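Acetate CoA-transferase subunit beta (Escherichia coli DH5[alpha], PDB 5DBN) activates short-chain fatty acids as a coenzyme A transferase subunit, passing CoA from acetyl-CoA to acetoacetate through a covalent enzyme-CoA intermediate. Local coordinates at residues 96-101 with 126-131; 164-167 with 172-175; 5-10 with 136-141. One frame throughout, in Å; residues are numbered along the deposited sequence.

Interaction 1 of 3, residues 96-101 with 126-131; sequences CVLGGL and MDLVTG
Strand 96-98, through Cys96 and Leu98, packs against Leu128 and Val129 of helix 126-131; the two axes approach to 9.2 Å and their N-to-C directions diverge by 131°, so the helix runs back obliquely over the strand. The backbones come nearest at Cys96 and Leu128, whose CA atoms are 6.8 Å apart. Leu128 is shared by both strand residues, one for each of its methyl branches: CD2 meets the CB of Cys96, while CD1 reaches Leu98 CD2 at 4.2 Å. With CG anti to its carbonyl carbon (chi1 -85°), Leu128 carries this fork down toward the strand. Leu98 is forked in the same manner. Its other methyl, CD1, touches CG1 of Val129 at 3.4 Å, and here the two side chains meet at about a right angle. Cys96 turns SG back between its own N and carbonyl carbon (chi1 68°), which brings the sulfur to 3.6 Å from Leu128 O, a van der Waals neighbour; that carbonyl oxygen takes a hydrogen bond from Ser132 OG. All four residues are buried, and the contact is held by apolar packing. Ile88 of helix 81-89 also touches Leu128. Strand 95-98, helix 125-131 and the parallel neighbour strand 135-138 form a beta-alpha-beta crossover of a Rossmann-like alpha/beta fold, whose first connection is a long excursion that includes short strands 102-104 and 109-110; Leu128 places its helix next to the predicted active-site Glu46, the two side chains lying about 4 Å apart.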
loop_
_atom_site.group_PDB
_atom_site.type_symbol
_atom_site.label_atom_id
_atom_site.label_comp_id
_atom_site.label_asym_id
_atom_site.label_seq_id
_atom_site.Cartn_x
_atom_site.Cartn_y
_atom_site.Cartn_z
ATOM N N CYS B 96 15.170 -7.891 -14.828
ATOM C CA CYS B 96 14.053 -8.523 -15.523
ATOM C C CYS B 96 14.506 -8.910 -16.919
ATOM O O CYS B 96 15.214 -8.155 -17.588
ATOM C CB CYS B 96 12.827 -7.606 -15.591
ATOM S SG CYS B 96 13.022 -6.146 -16.630
ATOM N N VAL B 97 14.115 -10.107 -17.336
ATOM C CA VAL B 97 14.392 -10.590 -18.679
ATOM C C VAL B 97 13.066 -10.728 -19.417
ATOM O O VAL B 97 12.217 -11.532 -19.031
ATOM C CB VAL B 97 15.134 -11.941 -18.666
ATOM C CG1 VAL B 97 15.546 -12.332 -20.075
ATOM C CG2 VAL B 97 16.357 -11.872 -17.752
ATOM N N LEU B 98 12.886 -9.929 -20.465
ATOM C CA LEU B 98 11.645 -9.936 -21.234
ATOM C C LEU B 98 11.903 -10.173 -22.712
ATOM O O LEU B 98 12.990 -9.905 -23.216
ATOM C CB LEU B 98 10.897 -8.614 -21.056
ATOM C CG LEU B 98 10.475 -8.241 -19.634
ATOM C CD1 LEU B 98 9.756 -6.906 -19.653
ATOM C CD2 LEU B 98 9.596 -9.318 -19.007
ATOM N N GLY B 99 10.885 -10.670 -23.405
ATOM C CA GLY B 99 10.947 -10.818 -24.844
ATOM C C GLY B 99 10.791 -9.463 -25.501
ATOM O O GLY B 99 10.616 -8.449 -24.820
ATOM N N GLY B 100 10.853 -9.436 -26.826
ATOM C CA GLY B 100 10.730 -8.187 -27.549
ATOM C C GLY B 100 10.240 -8.354 -28.970
ATOM O O GLY B 100 10.532 -9.349 -29.634
ATOM N N LEU B 101 9.469 -7.372 -29.425
ATOM C CA LEU B 101 9.066 -7.288 -30.820
ATOM C C LEU B 101 10.006 -6.328 -31.526
ATOM O O LEU B 101 10.426 -6.572 -32.654
ATOM C CB LEU B 101 7.619 -6.807 -30.954
ATOM C CG LEU B 101 6.546 -7.671 -30.295
ATOM C CD1 LEU B 101 5.262 -6.879 -30.117
ATOM C CD2 LEU B 101 6.296 -8.920 -31.131
ATOM N N MET B 126 5.122 -3.085 -18.631
ATOM C CA MET B 126 5.494 -1.687 -18.513
ATOM C C MET B 126 6.119 -1.414 -17.156
ATOM O O MET B 126 7.201 -0.864 -17.096
ATOM C CB MET B 126 4.292 -0.769 -18.726
ATOM C CG MET B 126 3.628 -0.938 -20.074
ATOM S SD MET B 126 2.658 0.509 -20.543
ATOM C CE MET B 126 2.017 -0.005 -22.132
ATOM N N ASP B 127 5.466 -1.831 -16.077
ATOM C CA ASP B 127 6.025 -1.653 -14.737
ATOM C C ASP B 127 7.395 -2.315 -14.612
ATOM O O ASP B 127 8.319 -1.747 -14.030
ATOM C CB ASP B 127 5.083 -2.220 -13.676
ATOM C CG ASP B 127 3.764 -1.478 -13.614
ATOM O OD1 ASP B 127 3.713 -0.389 -13.005
ATOM O OD2 ASP B 127 2.774 -1.988 -14.180
ATOM N N LEU B 128 7.514 -3.519 -15.160
ATOM C CA LEU B 128 8.757 -4.275 -15.090
ATOM C C LEU B 128 9.927 -3.535 -15.748
ATOM O O LEU B 128 11.020 -3.479 -15.182
ATOM C CB LEU B 128 8.582 -5.653 -15.736
ATOM C CG LEU B 128 8.015 -6.758 -14.837
ATOM C CD1 LEU B 128 7.533 -7.948 -15.655
ATOM C CD2 LEU B 128 9.049 -7.207 -13.817
ATOM N N VAL B 129 9.716 -2.983 -16.941
ATOM C CA VAL B 129 10.812 -2.319 -17.648
ATOM C C VAL B 129 11.152 -0.918 -17.107
ATOM O O VAL B 129 12.289 -0.477 -17.263
ATOM C CB VAL B 129 10.530 -2.225 -19.178
ATOM C CG1 VAL B 129 10.390 -3.618 -19.775
ATOM C CG2 VAL B 129 9.299 -1.407 -19.469
ATOM N N THR B 130 10.202 -0.207 -16.493
ATOM C CA THR B 130 10.547 1.077 -15.854
ATOM C C THR B 130 11.152 0.862 -14.470
ATOM O O THR B 130 11.949 1.674 -14.006
ATOM C CB THR B 130 9.354 2.079 -15.676
ATOM O OG1 THR B 130 9.182 2.375 -14.285
ATOM C CG2 THR B 130 8.067 1.566 -16.206
ATOM N N GLY B 131 10.760 -0.222 -13.806
ATOM C CA GLY B 131 11.135 -0.436 -12.418
ATOM C C GLY B 131 12.388 -1.264 -12.183
ATOM O O GLY B 131 13.129 -1.003 -11.235
#

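Interaction 2 of 3, residues 164-167 with 172-175; sequences VHML and AVFR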
loop_
_atom_site.group_PDB
_atom_site.type_symbol
_atom_site.label_atom_id
_atom_site.label_comp_id
_atom_site.label_asym_id
_atom_site.label_seq_id
_atom_site.Cartn_x
_atom_site.Cartn_y
_atom_site.Cartn_z
ATOM N N VAL B 164 15.621 0.076 -21.996
ATOM C CA VAL B 164 16.450 -1.111 -22.218
ATOM C C VAL B 164 17.923 -0.869 -21.888
ATOM O O VAL B 164 18.513 0.122 -22.320
ATOM C CB VAL B 164 16.339 -1.603 -23.680
ATOM C CG1 VAL B 164 17.165 -2.866 -23.891
ATOM C CG2 VAL B 164 14.887 -1.857 -24.047
ATOM N N HIS B 165 18.511 -1.792 -21.128
ATOM C CA HIS B 165 19.931 -1.733 -20.776
ATOM C C HIS B 165 20.758 -2.710 -21.605
ATOM O O HIS B 165 21.886 -2.408 -21.991
ATOM C CB HIS B 165 20.137 -2.036 -19.290
ATOM C CG HIS B 165 19.563 -1.002 -18.375
ATOM N ND1 HIS B 165 18.466 -1.241 -17.574
ATOM C CD2 HIS B 165 19.935 0.276 -18.129
ATOM C CE1 HIS B 165 18.187 -0.155 -16.876
ATOM N NE2 HIS B 165 19.064 0.780 -17.195
ATOM N N MET B 166 20.191 -3.882 -21.870
ATOM C CA MET B 166 20.908 -4.954 -22.547
ATOM C C MET B 166 20.001 -5.676 -23.537
ATOM O O MET B 166 18.884 -6.067 -23.195
ATOM C CB MET B 166 21.463 -5.942 -21.518
ATOM C CG MET B 166 22.367 -7.023 -22.091
ATOM S SD MET B 166 22.939 -8.160 -20.812
ATOM C CE MET B 166 24.078 -9.190 -21.735
ATOM N N LEU B 167 20.485 -5.832 -24.767
ATOM C CA LEU B 167 19.765 -6.571 -25.798
ATOM C C LEU B 167 20.592 -7.776 -26.233
ATOM O O LEU B 167 21.723 -7.627 -26.698
ATOM C CB LEU B 167 19.460 -5.671 -26.995
ATOM C CG LEU B 167 18.835 -6.362 -28.208
ATOM C CD1 LEU B 167 17.506 -7.002 -27.834
ATOM C CD2 LEU B 167 18.653 -5.379 -29.350
ATOM N N ALA B 172 24.283 -11.363 -31.548
ATOM C CA ALA B 172 25.091 -10.350 -30.871
ATOM C C ALA B 172 24.522 -9.895 -29.526
ATOM O O ALA B 172 23.365 -10.164 -29.200
ATOM C CB ALA B 172 25.263 -9.146 -31.780
ATOM N N VAL B 173 25.355 -9.195 -28.757
ATOM C CA VAL B 173 24.930 -8.549 -27.519
ATOM C C VAL B 173 25.155 -7.042 -27.604
ATOM O O VAL B 173 26.271 -6.587 -27.856
ATOM C CB VAL B 173 25.688 -9.105 -26.291
ATOM C CG1 VAL B 173 25.222 -8.425 -25.013
ATOM C CG2 VAL B 173 25.505 -10.612 -26.183
ATOM N N PHE B 174 24.080 -6.281 -27.411
ATOM C CA PHE B 174 24.141 -4.822 -27.380
ATOM C C PHE B 174 23.929 -4.302 -25.962
ATOM O O PHE B 174 23.178 -4.895 -25.186
ATOM C CB PHE B 174 23.083 -4.205 -28.299
ATOM C CG PHE B 174 23.245 -4.554 -29.753
ATOM C CD1 PHE B 174 24.109 -3.832 -30.562
ATOM C CD2 PHE B 174 22.514 -5.585 -30.317
ATOM C CE1 PHE B 174 24.247 -4.141 -31.900
ATOM C CE2 PHE B 174 22.649 -5.898 -31.654
ATOM C CZ PHE B 174 23.517 -5.177 -32.445
ATOM N N ARG B 175 24.589 -3.196 -25.627
ATOM C CA ARG B 175 24.353 -2.519 -24.352
ATOM C C ARG B 175 24.065 -1.034 -24.575
ATOM O O ARG B 175 24.683 -0.393 -25.426
ATOM C CB ARG B 175 25.551 -2.680 -23.415
ATOM C CG ARG B 175 25.803 -4.104 -22.958
ATOM C CD ARG B 175 26.883 -4.150 -21.891
ATOM N NE ARG B 175 27.270 -5.519 -21.552
ATOM C CZ ARG B 175 26.625 -6.298 -20.687
ATOM N NH1 ARG B 175 25.537 -5.863 -20.067
ATOM N NH2 ARG B 175 27.068 -7.526 -20.451
#
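Met166 and Arg175 face each other as an antiparallel non-hydrogen-bonded pair, CA to CA 4.6 Å, and their side chains run side by side in the same direction. CB of Met166 starts beside the carbonyl oxygen of Phe174. CG of Met166, set anti to the backbone N (chi1 -173°), stays 3.8 Å from Phe174 O and also comes alongside Arg175 NH1. From there the extended chain places Met166 SD 3.5 Å from Arg175 NH1, and CE ends in contact with two residues, CG1 of Val173 at 3.6 Å and Arg175 NH2. The thioether thus flanks the guanidinium, whose charge is answered elsewhere: NH2 forms a salt bridge with Glu14, which also pairs with Arg10. On the other sheet face Leu167 and Phe174 lie side by side, Leu167 CD2 being 4.0 Å from CD2 of the Phe174 ring; Phe203 stacks edge-to-face with the same ring. Between these layers the backbones of Leu167 and Phe174 join reciprocally, Leu167 N to Phe174 O at 2.9 Å and Phe174 N to Leu167 O at 2.8 Å, each nearly straight. A CA-H...O contact from Arg175 CA to His165 O continues the pairing past Met166. Strands 166-168 and 172-177, antiparallel neighbours joined by a short connection, form a beta hairpin, which carries the parallel part of the main sheet over into its antiparallel part.

Interaction 3 of 3, residues 5-10 with 136-141; sequences QRIARR and IIAMEH
Ile7 of helix 3-12 projects onto the end of strand 136-138, meeting Ala138 with one branch and the backbone just beyond it with the other. The packed part of the contact is this single side chain. Ile7 CG2, anti to the backbone N, rests 3.7 Å from Ala138 CB and near Ala138 CA as well. The longer branch, with CG1 anti to the carbonyl carbon (chi1 -64°) and extended onward, sets Ile7 CD1 3.4 Å from Met139 O and 4.2 Å from Glu140 N, beside the peptide that leaves the strand. The small alanine lets the helix come close, the CA atoms of Ile7 and Ala138 being 6.5 Å apart. Val168 of the next strand also touches Ile7. An alanine in place of Ile7 would remove both branches, and would probably open a gap over Ala138 and leave the Met139 carbonyl without the methyl that now lies on it. Toward the solvent the contact thins out. The side chain of partly exposed Glu140 comes no nearer than 4.7 Å, from its CG to Ile7 CD1; it packs on Lys4 of the same helix and its carboxylate forms a salt bridge with Lys144; Arg6 and Arg9 lie on the exposed side of the helix, and Arg6 pairs with Asp2. Met139 directs its side chain away from the helix, against Ile150. An N-terminal helix laid over the C-terminal end of a central parallel strand, by one branched aliphatic residue on an alanine, is plain helix-on-sheet packing of an alpha/beta sandwich in the Rossmann-like CoA-transferase fold.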
loop_
_atom_site.group_PDB
_atom_site.type_symbol
_atom_site.label_atom_id
_atom_site.label_comp_id
_atom_site.label_asym_id
_atom_site.label_seq_id
_atom_site.Cartn_x
_atom_site.Cartn_y
_atom_site.Cartn_z
ATOM N N GLN B 5 18.021 -21.004 -27.162
ATOM C CA GLN B 5 18.817 -21.602 -26.098
ATOM C C GLN B 5 20.155 -20.888 -25.925
ATOM O O GLN B 5 20.608 -20.698 -24.797
ATOM C CB GLN B 5 19.039 -23.091 -26.370
ATOM C CG GLN B 5 17.768 -23.922 -26.246
ATOM C CD GLN B 5 17.988 -25.391 -26.553
ATOM O OE1 GLN B 5 18.967 -25.767 -27.200
ATOM N NE2 GLN B 5 17.073 -26.233 -26.086
ATOM N N ARG B 6 20.787 -20.486 -27.024
ATOM C CA ARG B 6 22.024 -19.720 -26.912
ATOM C C ARG B 6 21.741 -18.358 -26.279
ATOM O O ARG B 6 22.503 -17.893 -25.431
ATOM C CB ARG B 6 22.722 -19.548 -28.269
ATOM C CG ARG B 6 23.238 -20.850 -28.886
ATOM C CD ARG B 6 23.830 -20.643 -30.287
ATOM N NE ARG B 6 22.885 -20.177 -31.301
ATOM C CZ ARG B 6 22.193 -20.973 -32.114
ATOM N NH1 ARG B 6 22.330 -22.292 -32.050
ATOM N NH2 ARG B 6 21.369 -20.447 -33.011
ATOM N N ILE B 7 20.653 -17.720 -26.696
ATOM C CA ILE B 7 20.234 -16.456 -26.101
ATOM C C ILE B 7 20.016 -16.625 -24.597
ATOM O O ILE B 7 20.580 -15.883 -23.793
ATOM C CB ILE B 7 18.946 -15.922 -26.761
ATOM C CG1 ILE B 7 19.209 -15.593 -28.230
ATOM C CG2 ILE B 7 18.433 -14.680 -26.028
ATOM C CD1 ILE B 7 17.959 -15.359 -29.044
ATOM N N ALA B 8 19.184 -17.596 -24.231
ATOM C CA ALA B 8 18.883 -17.872 -22.831
ATOM C C ALA B 8 20.157 -18.168 -22.050
ATOM O O ALA B 8 20.331 -17.707 -20.922
ATOM C CB ALA B 8 17.916 -19.036 -22.717
ATOM N N ARG B 9 21.041 -18.947 -22.662
ATOM C CA ARG B 9 22.313 -19.302 -22.050
ATOM C C ARG B 9 23.153 -18.057 -21.771
ATOM O O ARG B 9 23.711 -17.907 -20.685
ATOM C CB ARG B 9 23.077 -20.269 -22.956
ATOM C CG ARG B 9 24.421 -20.734 -22.422
ATOM C CD ARG B 9 25.017 -21.792 -23.341
ATOM N NE ARG B 9 26.323 -22.263 -22.889
ATOM C CZ ARG B 9 27.008 -23.243 -23.475
ATOM N NH1 ARG B 9 26.515 -23.861 -24.541
ATOM N NH2 ARG B 9 28.191 -23.608 -22.996
ATOM N N ARG B 10 23.241 -17.162 -22.751
ATOM C CA ARG B 10 24.009 -15.932 -22.581
ATOM C C ARG B 10 23.414 -15.024 -21.503
ATOM O O ARG B 10 24.146 -14.468 -20.684
ATOM C CB ARG B 10 24.115 -15.174 -23.909
ATOM C CG ARG B 10 24.842 -13.832 -23.806
ATOM C CD ARG B 10 26.248 -13.981 -23.229
ATOM N NE ARG B 10 26.857 -12.691 -22.910
ATOM C CZ ARG B 10 26.708 -12.054 -21.751
ATOM N NH1 ARG B 10 25.954 -12.568 -20.787
ATOM N NH2 ARG B 10 27.307 -10.889 -21.555
ATOM N N ILE B 136 16.816 -6.590 -19.353
ATOM C CA ILE B 136 17.435 -7.436 -20.361
ATOM C C ILE B 136 16.375 -7.898 -21.345
ATOM O O ILE B 136 15.352 -8.458 -20.952
ATOM C CB ILE B 136 18.131 -8.660 -19.740
ATOM C CG1 ILE B 136 19.160 -8.204 -18.701
ATOM C CG2 ILE B 136 18.797 -9.501 -20.831
ATOM C CD1 ILE B 136 19.810 -9.330 -17.933
ATOM N N ILE B 137 16.620 -7.642 -22.624
ATOM C CA ILE B 137 15.726 -8.088 -23.682
ATOM C C ILE B 137 16.333 -9.293 -24.391
ATOM O O ILE B 137 17.432 -9.219 -24.937
ATOM C CB ILE B 137 15.441 -6.963 -24.696
ATOM C CG1 ILE B 137 14.864 -5.736 -23.981
ATOM C CG2 ILE B 137 14.484 -7.445 -25.785
ATOM C CD1 ILE B 137 13.573 -5.998 -23.218
ATOM N N ALA B 138 15.593 -10.396 -24.373
ATOM C CA ALA B 138 16.004 -11.639 -25.015
ATOM C C ALA B 138 15.140 -11.819 -26.251
ATOM O O ALA B 138 13.931 -12.025 -26.152
ATOM C CB ALA B 138 15.854 -12.813 -24.069
ATOM N N MET B 139 15.768 -11.742 -27.418
ATOM C CA MET B 139 15.026 -11.669 -28.664
ATOM C C MET B 139 15.795 -12.240 -29.852
ATOM O O MET B 139 17.017 -12.157 -29.895
ATOM C CB MET B 139 14.712 -10.193 -28.913
ATOM C CG MET B 139 13.621 -9.886 -29.891
ATOM S SD MET B 139 13.436 -8.096 -30.054
ATOM C CE MET B 139 14.943 -7.663 -30.923
ATOM N N GLU B 140 15.084 -12.806 -30.824
ATOM C CA GLU B 140 15.721 -13.188 -32.079
ATOM C C GLU B 140 16.071 -11.905 -32.822
ATOM O O GLU B 140 15.397 -10.891 -32.653
ATOM C CB GLU B 140 14.821 -14.096 -32.920
ATOM C CG GLU B 140 14.553 -15.453 -32.282
ATOM C CD GLU B 140 13.678 -16.349 -33.142
ATOM O OE1 GLU B 140 13.352 -15.953 -34.283
ATOM O OE2 GLU B 140 13.323 -17.454 -32.680
ATOM N N HIS B 141 17.123 -11.932 -33.631
ATOM C CA HIS B 141 17.585 -10.709 -34.274
ATOM C C HIS B 141 16.553 -10.178 -35.271
ATOM O O HIS B 141 16.256 -8.983 -35.288
ATOM C CB HIS B 141 18.922 -10.934 -34.974
ATOM C CG HIS B 141 19.734 -9.685 -35.122
ATOM N ND1 HIS B 141 20.724 -9.332 -34.232
ATOM C CD2 HIS B 141 19.684 -8.694 -36.043
ATOM C CE1 HIS B 141 21.261 -8.186 -34.607
ATOM N NE2 HIS B 141 20.647 -7.774 -35.702
#

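Overall arrangement
All three contacts reach the same sheet, in which strands 95-98, 135-138, 166-168 and 172-177 are consecutive. Interaction 1 lies on one face, under helix 125-131, and interaction 3 on the opposite face, under helix 3-12; their centres are about 14 Å apart, and their strands join through Cys96 O to Ile136 N and Leu98 O to Ala138 N. Interaction 2 continues the sheet, its centre about 10 Å from that of interaction 3, joined to it by a probable Ile137 N to Met166 O hydrogen bond. Along the chain, interaction 3 spans interaction 1, and interaction 2 follows both. This central part thus has a helix on each face, with interaction 1 beside the predicted active-site Glu46.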